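Long-range contacts in protein phosphatase Slingshot homolog 2 (Homo sapiens, PDB 2NT2), which dephosphorylates phosphotyrosine, phosphoserine and phosphothreonine in proteins through its catalytic domain, activating cofilin and so regulating actin filament dynamics: residues Glu9-Ala19 / Ser82-Gly91; Val30-Glu39 / Val47-Tyr56. The protein carries 1 engineered substitution. All blocks are in the same frame, centred on the assembly; numbering follows the deposited sequence.

Interaction 1: residues Glu9-Ala19 / Ser82-Gly91; sequences EHVFLGSEWNA and SKCLVHSKMG. Engineered in segment 82-91: Ser88 (natural residue Cys). With SO4 (sulfate ion), chain D.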
# COMPACT_ATOMS: atom_id res chain seq x y z
N GLU A 9 -8.54 8.15 -4.98
CA GLU A 9 -9.73 8.55 -4.23
C GLU A 9 -9.85 7.70 -2.97
O GLU A 9 -10.12 8.22 -1.89
CB GLU A 9 -10.99 8.45 -5.08
CG GLU A 9 -12.10 7.57 -4.53
CD GLU A 9 -13.04 8.28 -3.58
OE1 GLU A 9 -14.27 8.11 -3.72
OE2 GLU A 9 -12.56 9.01 -2.67
N HIS A 10 -9.60 6.41 -3.14
CA HIS A 10 -9.79 5.42 -2.09
C HIS A 10 -8.50 4.89 -1.50
O HIS A 10 -8.52 3.85 -0.83
CB HIS A 10 -10.62 4.26 -2.66
CG HIS A 10 -9.92 3.55 -3.78
ND1 HIS A 10 -9.51 4.17 -4.94
CD2 HIS A 10 -9.55 2.25 -3.91
CE1 HIS A 10 -8.92 3.29 -5.73
NE2 HIS A 10 -8.93 2.11 -5.13
N VAL A 11 -7.37 5.56 -1.72
CA VAL A 11 -6.09 4.97 -1.29
C VAL A 11 -5.19 6.00 -0.63
O VAL A 11 -4.88 7.04 -1.22
CB VAL A 11 -5.31 4.32 -2.44
CG1 VAL A 11 -3.96 3.78 -1.96
CG2 VAL A 11 -6.12 3.22 -3.11
N PHE A 12 -4.73 5.69 0.58
CA PHE A 12 -3.71 6.50 1.24
C PHE A 12 -2.44 5.67 1.45
O PHE A 12 -2.54 4.48 1.71
CB PHE A 12 -4.20 7.06 2.58
CG PHE A 12 -5.06 8.30 2.44
CD1 PHE A 12 -6.43 8.20 2.24
CD2 PHE A 12 -4.49 9.56 2.52
CE1 PHE A 12 -7.21 9.33 2.11
CE2 PHE A 12 -5.26 10.70 2.39
CZ PHE A 12 -6.63 10.59 2.18
N LEU A 13 -1.31 6.34 1.36
CA LEU A 13 -0.00 5.73 1.64
C LEU A 13 0.64 6.38 2.86
O LEU A 13 0.80 7.61 2.89
CB LEU A 13 0.88 5.86 0.39
CG LEU A 13 2.27 5.23 0.49
CD1 LEU A 13 2.14 3.73 0.69
CD2 LEU A 13 3.10 5.55 -0.75
N GLY A 14 1.02 5.61 3.88
CA GLY A 14 1.51 6.23 5.11
C GLY A 14 2.38 5.37 5.98
O GLY A 14 2.88 4.32 5.59
N SER A 15 2.57 5.80 7.23
CA SER A 15 3.44 5.13 8.18
C SER A 15 2.66 4.56 9.36
O SER A 15 1.44 4.70 9.45
CB SER A 15 4.51 6.09 8.70
OG SER A 15 3.92 7.19 9.37
N GLU A 16 3.39 3.93 10.28
CA GLU A 16 2.76 3.40 11.49
C GLU A 16 2.21 4.52 12.36
O GLU A 16 1.20 4.34 13.04
CB GLU A 16 3.75 2.55 12.29
CG GLU A 16 4.97 3.29 12.79
CD GLU A 16 5.61 2.60 13.99
OE1 GLU A 16 6.84 2.46 14.02
OE2 GLU A 16 4.86 2.20 14.90
N TRP A 17 2.89 5.66 12.35
CA TRP A 17 2.44 6.79 13.16
C TRP A 17 1.18 7.41 12.59
O TRP A 17 0.38 7.98 13.32
CB TRP A 17 3.58 7.81 13.32
CG TRP A 17 4.76 7.14 13.97
CD1 TRP A 17 4.91 6.85 15.29
CD2 TRP A 17 5.94 6.67 13.31
NE1 TRP A 17 6.12 6.23 15.50
CE2 TRP A 17 6.78 6.11 14.30
CE3 TRP A 17 6.38 6.68 11.98
CZ2 TRP A 17 8.02 5.56 14.00
CZ3 TRP A 17 7.62 6.13 11.69
CH2 TRP A 17 8.43 5.58 12.70
N ASN A 18 0.97 7.24 11.29
CA ASN A 18 -0.31 7.58 10.67
C ASN A 18 -1.37 6.56 11.04
O ASN A 18 -2.54 6.89 11.23
CB ASN A 18 -0.18 7.66 9.15
CG ASN A 18 0.73 8.77 8.66
OD1 ASN A 18 0.90 9.81 9.30
ND2 ASN A 18 1.36 8.55 7.51
N ALA A 19 -0.98 5.29 11.16
CA ALA A 19 -1.98 4.27 11.43
C ALA A 19 -2.45 4.32 12.89
O ALA A 19 -3.53 3.80 13.20
CB ALA A 19 -1.45 2.89 11.09
N SER A 82 -15.53 3.36 0.34
CA SER A 82 -14.69 3.86 1.44
C SER A 82 -13.24 4.03 0.98
O SER A 82 -12.95 3.87 -0.19
CB SER A 82 -14.76 2.94 2.66
OG SER A 82 -14.29 3.60 3.82
N LYS A 83 -12.38 4.38 1.93
CA LYS A 83 -10.98 4.67 1.69
C LYS A 83 -10.08 3.72 2.50
O LYS A 83 -10.49 3.22 3.55
CB LYS A 83 -10.63 6.12 2.04
CG LYS A 83 -11.59 7.15 1.47
CD LYS A 83 -10.96 8.53 1.41
CE LYS A 83 -11.80 9.46 0.54
NZ LYS A 83 -13.08 9.84 1.21
N CYS A 84 -8.88 3.51 1.98
CA CYS A 84 -7.94 2.54 2.53
C CYS A 84 -6.59 3.20 2.81
O CYS A 84 -6.07 3.93 1.97
CB CYS A 84 -7.79 1.37 1.57
SG CYS A 84 -6.68 0.04 2.09
N LEU A 85 -6.04 2.94 3.99
CA LEU A 85 -4.68 3.35 4.30
C LEU A 85 -3.71 2.20 4.05
O LEU A 85 -3.72 1.17 4.71
CB LEU A 85 -4.57 3.83 5.75
CG LEU A 85 -3.14 3.98 6.29
CD1 LEU A 85 -2.41 5.11 5.58
CD2 LEU A 85 -3.15 4.19 7.80
N VAL A 86 -2.82 2.38 3.07
CA VAL A 86 -1.74 1.41 2.94
C VAL A 86 -0.52 1.93 3.71
O VAL A 86 -0.00 2.99 3.38
CB VAL A 86 -1.33 1.12 1.49
CG1 VAL A 86 -0.54 -0.19 1.46
CG2 VAL A 86 -2.55 1.03 0.58
N HIS A 87 -0.12 1.18 4.74
CA HIS A 87 0.99 1.64 5.57
C HIS A 87 1.96 0.50 5.89
O HIS A 87 1.63 -0.68 5.83
CB HIS A 87 0.49 2.30 6.85
CG HIS A 87 0.02 1.40 7.93
ND1 HIS A 87 0.83 0.99 8.96
CD2 HIS A 87 -1.19 0.82 8.18
CE1 HIS A 87 0.16 0.20 9.79
NE2 HIS A 87 -1.07 0.08 9.33
N SER A 88 3.18 0.92 6.20
CA SER A 88 4.24 0.06 6.70
C SER A 88 4.77 0.64 8.01
O SER A 88 4.00 1.25 8.76
CB SER A 88 5.36 -0.08 5.67
OG SER A 88 5.76 1.18 5.17
N LYS A 89 6.06 0.50 8.28
CA LYS A 89 6.65 1.26 9.38
C LYS A 89 6.96 2.69 8.93
O LYS A 89 6.56 3.64 9.58
CB LYS A 89 7.90 0.57 9.92
CG LYS A 89 8.85 1.48 10.67
CD LYS A 89 9.44 0.80 11.89
CE LYS A 89 10.21 1.79 12.75
NZ LYS A 89 10.14 1.45 14.20
N MET A 90 7.69 2.84 7.82
CA MET A 90 8.03 4.18 7.36
C MET A 90 7.11 4.69 6.25
O MET A 90 7.01 5.91 6.07
CB MET A 90 9.49 4.25 6.90
CG MET A 90 10.49 3.60 7.84
SD MET A 90 10.48 4.26 9.52
CE MET A 90 10.06 5.98 9.23
N GLY A 91 6.45 3.79 5.54
CA GLY A 91 5.63 4.18 4.40
C GLY A 91 6.50 4.50 3.19
O GLY A 91 6.18 5.36 2.38
S SO4 D . 8.85 0.38 5.36
O1 SO4 D . 8.43 0.52 6.75
O2 SO4 D . 10.28 0.63 5.22
O3 SO4 D . 8.56 -0.98 4.90
O4 SO4 D . 8.10 1.34 4.54
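Ala19 CB sits over the centre of the His87 imidazole, 3.3 Å from its NE2, a CH-pi contact that presses one ring face against the short helix 16-19. The ring stands there because CG lies between the backbone N and the carbonyl carbon (chi1 78°). Its ND1 donates to Ser88 O at 3.2 Å, nearly in the ring plane, so a methyl over one face and a hydrogen bond at ND1 together restrain the ring. On the same side of the sheet, Leu85 CD2 packs 3.9 Å from Ala19 CB. Beyond the strands, Glu16 N reaches Lys89 O at 3.3 Å, almost straight at 173° but well above the carbonyl plane, while Met90 CE meets the Trp17 ring in plane at its edge, 3.5 Å from CZ3. These contacts lie against the phosphate-binding P-loop of the protein-tyrosine phosphatases. Ser88, engineered in place of the phosphocysteine nucleophile, accepts from Gly91 N through OG (2.7 Å), an ST motif. Met90 N donates to sulfate O1 at 2.7 Å (168°), and Val92, Ser93 and Arg94 add further bonds; the ion probably marks the substrate phosphate site. Behind the loop the parallel strands 11-14 and 83-87 are joined by backbone bonds such as Gly14 N to Val86 O, 2.9 Å. Strand 5-8 borders 11-14 on its outer side and strand 30-35 flanks 83-87. Helix 67-79 covers Val11 and Cys84, and helix 94-107 packs on Leu13.

Interaction 2: residues Val30-Glu39 / Val47-Tyr56; sequences VRYILNVTRE and VFEYHNIRVY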
# COMPACT_ATOMS: atom_id res chain seq x y z
N VAL A 30 -11.31 7.10 6.33
CA VAL A 30 -10.71 5.78 6.20
C VAL A 30 -11.46 4.77 7.07
O VAL A 30 -11.87 5.10 8.18
CB VAL A 30 -9.23 5.78 6.63
CG1 VAL A 30 -8.69 4.36 6.53
CG2 VAL A 30 -8.41 6.75 5.80
N ARG A 31 -11.66 3.55 6.58
CA ARG A 31 -12.31 2.52 7.39
C ARG A 31 -11.62 1.17 7.17
O ARG A 31 -11.84 0.23 7.93
CB ARG A 31 -13.80 2.39 7.11
CG ARG A 31 -14.52 3.66 6.74
CD ARG A 31 -14.92 4.52 7.92
NE ARG A 31 -14.57 3.94 9.21
CZ ARG A 31 -14.86 4.51 10.38
NH1 ARG A 31 -15.51 5.67 10.41
NH2 ARG A 31 -14.50 3.92 11.51
N TYR A 32 -10.81 1.13 6.13
CA TYR A 32 -10.02 -0.05 5.79
C TYR A 32 -8.54 0.26 5.97
O TYR A 32 -8.07 1.33 5.60
CB TYR A 32 -10.28 -0.48 4.34
CG TYR A 32 -11.70 -0.84 4.03
CD1 TYR A 32 -12.62 0.13 3.63
CD2 TYR A 32 -12.14 -2.16 4.13
CE1 TYR A 32 -13.93 -0.20 3.34
CE2 TYR A 32 -13.45 -2.48 3.84
CZ TYR A 32 -14.34 -1.50 3.45
OH TYR A 32 -15.65 -1.84 3.16
N ILE A 33 -7.81 -0.69 6.55
CA ILE A 33 -6.37 -0.47 6.72
C ILE A 33 -5.59 -1.70 6.26
O ILE A 33 -5.77 -2.79 6.80
CB ILE A 33 -6.01 -0.15 8.18
CG1 ILE A 33 -6.75 1.05 8.76
CG2 ILE A 33 -4.51 0.03 8.31
CD1 ILE A 33 -6.41 1.30 10.22
N LEU A 34 -4.74 -1.46 5.27
CA LEU A 34 -3.78 -2.42 4.77
C LEU A 34 -2.42 -2.20 5.45
O LEU A 34 -1.67 -1.27 5.15
CB LEU A 34 -3.65 -2.32 3.26
CG LEU A 34 -2.80 -3.38 2.56
CD1 LEU A 34 -3.13 -4.77 3.08
CD2 LEU A 34 -3.00 -3.31 1.05
N ASN A 35 -2.16 -3.08 6.41
CA ASN A 35 -0.95 -3.08 7.21
C ASN A 35 0.06 -4.07 6.64
O ASN A 35 -0.03 -5.27 6.90
CB ASN A 35 -1.32 -3.45 8.65
CG ASN A 35 -0.15 -3.35 9.60
OD1 ASN A 35 0.99 -3.28 9.16
ND2 ASN A 35 -0.46 -3.35 10.89
N VAL A 36 1.00 -3.56 5.87
CA VAL A 36 2.01 -4.34 5.17
C VAL A 36 3.25 -4.55 6.02
O VAL A 36 4.38 -4.23 5.61
CB VAL A 36 2.42 -3.65 3.84
CG1 VAL A 36 3.11 -4.65 2.92
CG2 VAL A 36 1.20 -3.06 3.15
N THR A 37 3.06 -5.04 7.24
CA THR A 37 4.16 -5.28 8.16
C THR A 37 3.94 -6.59 8.93
O THR A 37 2.81 -7.06 9.03
CB THR A 37 4.37 -4.17 9.20
OG1 THR A 37 3.53 -4.42 10.34
CG2 THR A 37 4.03 -2.79 8.68
N ARG A 38 5.03 -7.10 9.48
CA ARG A 38 4.99 -8.18 10.45
C ARG A 38 5.03 -7.63 11.87
O ARG A 38 4.39 -8.19 12.76
CB ARG A 38 6.16 -9.15 10.25
CG ARG A 38 6.26 -10.20 11.35
CD ARG A 38 5.69 -11.53 10.88
NE ARG A 38 4.56 -11.96 11.71
CZ ARG A 38 3.66 -12.87 11.37
NH1 ARG A 38 3.72 -13.48 10.20
NH2 ARG A 38 2.68 -13.17 12.22
N GLU A 39 5.79 -6.56 12.06
CA GLU A 39 6.16 -6.01 13.35
C GLU A 39 5.28 -4.89 13.87
O GLU A 39 5.34 -4.48 15.03
CB GLU A 39 7.62 -5.53 13.26
CG GLU A 39 7.79 -4.20 12.55
CD GLU A 39 7.99 -4.31 11.05
OE1 GLU A 39 8.62 -3.41 10.45
OE2 GLU A 39 7.52 -5.30 10.44
N VAL A 47 -12.59 -0.63 15.23
CA VAL A 47 -12.83 0.63 14.54
C VAL A 47 -12.64 0.44 13.04
O VAL A 47 -13.44 0.91 12.24
CB VAL A 47 -11.89 1.75 15.04
CG1 VAL A 47 -12.23 3.07 14.37
CG2 VAL A 47 -11.96 1.87 16.56
N PHE A 48 -11.56 -0.25 12.67
CA PHE A 48 -11.26 -0.44 11.26
C PHE A 48 -11.13 -1.91 10.88
O PHE A 48 -10.70 -2.73 11.69
CB PHE A 48 -9.98 0.30 10.88
CG PHE A 48 -9.94 1.75 11.33
CD1 PHE A 48 -9.34 2.10 12.52
CD2 PHE A 48 -10.49 2.75 10.55
CE1 PHE A 48 -9.29 3.42 12.93
CE2 PHE A 48 -10.45 4.08 10.95
CZ PHE A 48 -9.84 4.41 12.14
N GLU A 49 -11.51 -2.21 9.65
CA GLU A 49 -11.29 -3.49 9.01
C GLU A 49 -9.83 -3.61 8.54
O GLU A 49 -9.38 -2.77 7.75
CB GLU A 49 -12.23 -3.62 7.81
CG GLU A 49 -13.23 -4.75 7.94
CD GLU A 49 -13.36 -5.52 6.63
OE1 GLU A 49 -12.36 -6.09 6.16
OE2 GLU A 49 -14.48 -5.54 6.08
N TYR A 50 -9.14 -4.63 9.02
CA TYR A 50 -7.72 -4.80 8.77
C TYR A 50 -7.41 -5.95 7.81
O TYR A 50 -8.11 -6.95 7.78
CB TYR A 50 -6.96 -5.04 10.08
CG TYR A 50 -6.80 -3.78 10.91
CD1 TYR A 50 -7.69 -3.50 11.94
CD2 TYR A 50 -5.78 -2.88 10.65
CE1 TYR A 50 -7.55 -2.36 12.70
CE2 TYR A 50 -5.64 -1.73 11.41
CZ TYR A 50 -6.53 -1.48 12.43
OH TYR A 50 -6.41 -0.34 13.20
N HIS A 51 -6.32 -5.77 7.07
CA HIS A 51 -5.69 -6.84 6.31
C HIS A 51 -4.17 -6.78 6.50
O HIS A 51 -3.57 -5.72 6.35
CB HIS A 51 -6.05 -6.79 4.83
CG HIS A 51 -5.73 -8.08 4.11
ND1 HIS A 51 -6.67 -9.07 3.92
CD2 HIS A 51 -4.60 -8.54 3.54
CE1 HIS A 51 -6.14 -10.08 3.27
NE2 HIS A 51 -4.87 -9.79 3.02
N ASN A 52 -3.56 -7.90 6.85
CA ASN A 52 -2.15 -7.88 7.23
C ASN A 52 -1.28 -8.73 6.31
O ASN A 52 -1.64 -9.85 5.96
CB ASN A 52 -2.01 -8.33 8.69
CG ASN A 52 -2.63 -7.33 9.65
OD1 ASN A 52 -1.91 -6.57 10.30
ND2 ASN A 52 -3.95 -7.31 9.74
N ILE A 53 -0.17 -8.15 5.89
CA ILE A 53 0.83 -8.77 5.03
C ILE A 53 2.14 -8.87 5.81
O ILE A 53 2.97 -7.97 5.80
CB ILE A 53 1.03 -7.99 3.72
CG1 ILE A 53 -0.21 -7.79 2.86
CG2 ILE A 53 2.19 -8.55 2.91
CD1 ILE A 53 -1.14 -8.94 2.57
N ARG A 54 2.26 -9.98 6.53
CA ARG A 54 3.16 -10.15 7.65
C ARG A 54 4.58 -10.49 7.21
O ARG A 54 5.06 -11.61 7.30
CB ARG A 54 2.59 -11.23 8.59
CG ARG A 54 1.07 -11.10 8.68
CD ARG A 54 0.55 -11.46 10.05
NE ARG A 54 -0.71 -12.20 9.97
CZ ARG A 54 -0.80 -13.44 9.49
NH1 ARG A 54 0.27 -14.09 9.05
NH2 ARG A 54 -1.98 -14.05 9.45
N VAL A 55 5.24 -9.44 6.74
CA VAL A 55 6.47 -9.46 5.98
C VAL A 55 7.44 -8.40 6.46
O VAL A 55 7.04 -7.33 6.93
CB VAL A 55 6.10 -9.20 4.49
CG1 VAL A 55 6.82 -7.97 3.97
CG2 VAL A 55 6.37 -10.43 3.65
N TYR A 56 8.75 -8.66 6.37
CA TYR A 56 9.73 -7.66 6.76
C TYR A 56 10.24 -6.91 5.52
O TYR A 56 10.21 -7.43 4.40
CB TYR A 56 10.90 -8.25 7.52
CG TYR A 56 10.64 -8.90 8.84
CD1 TYR A 56 10.67 -10.28 8.98
CD2 TYR A 56 10.36 -8.15 9.98
CE1 TYR A 56 10.44 -10.90 10.20
CE2 TYR A 56 10.12 -8.76 11.20
CZ TYR A 56 10.16 -10.13 11.31
OH TYR A 56 9.92 -10.73 12.52
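Asn35 O draws in two backbone amides: Ile53 N at 3.1 Å in a nearly straight bond (169°), and, weakly, Thr37 N, which closes the inverse gamma turn centred on Val36. Upstream, the parallel strands 30-35 and 49-52 exchange regular bonds, among them Ile33 N to Glu49 O at 2.9 Å. Ile33 is the apolar centre. With CG1 beside the backbone N (chi1 -56°) and the chain extended beyond it, CD1 is delivered to the rings of Phe48 and Tyr50, 3.7 Å from Phe48 CG and a tight 3.3 Å from Tyr50 CE2. The Phe48 ring turns its edge to the backbone of Val30 and Arg31 on the neighbouring strand, CE2 lying 3.3 Å from Val30 O, and also packs on Leu22 and Leu25 of helix 22-27. Cutting Phe48 back to an alanine would probably leave Ile33 CD1 without one of its two rings and open a gap beside Leu22 and Leu25. Tyr50 OH bonds to Phe44 N, tying the ring to the connecting loop. Arg31 NH2 donates to Val47 O at 3.3 Å, in the guanidinium plane but above the carbonyl plane. At the other end, CB of Arg38 rests over one face of the Tyr56 ring, a CH-pi contact. Chemically, then, an apolar middle around Ile33 lies between a polar end at Arg31 and a charged end beside the active site: there Glu39 makes a salt bridge with Arg94 and Val55 O accepts from the same arginine, an arrangement likely to hold this sulfate-binding guanidinium in its orientation.

Overall arrangement
From the N terminus, the chain makes strand 5-8, turns back through 9-19, and passes helix 22-27 into 30-39. Interaction 2 closes first, a short loop of seven residues before 47-56 comes to lie parallel alongside. The chain then runs through helix 67-79 to 82-91, where interaction 1 closes a loop of 62 residues that encloses interaction 2, so the two are nested and do not cross. Strand 83-87 slots between 11-14 and 30-35, and Leu34 joins the contacts through backbone pairs, Leu34 N with Leu85 O and Leu34 O with His87 N, both 2.9 Å. Together they tie strand 11-14, the central strand 83-87, which leads into the catalytic loop, strand 30-35 and the outer strand 49-52 into one mixed sheet.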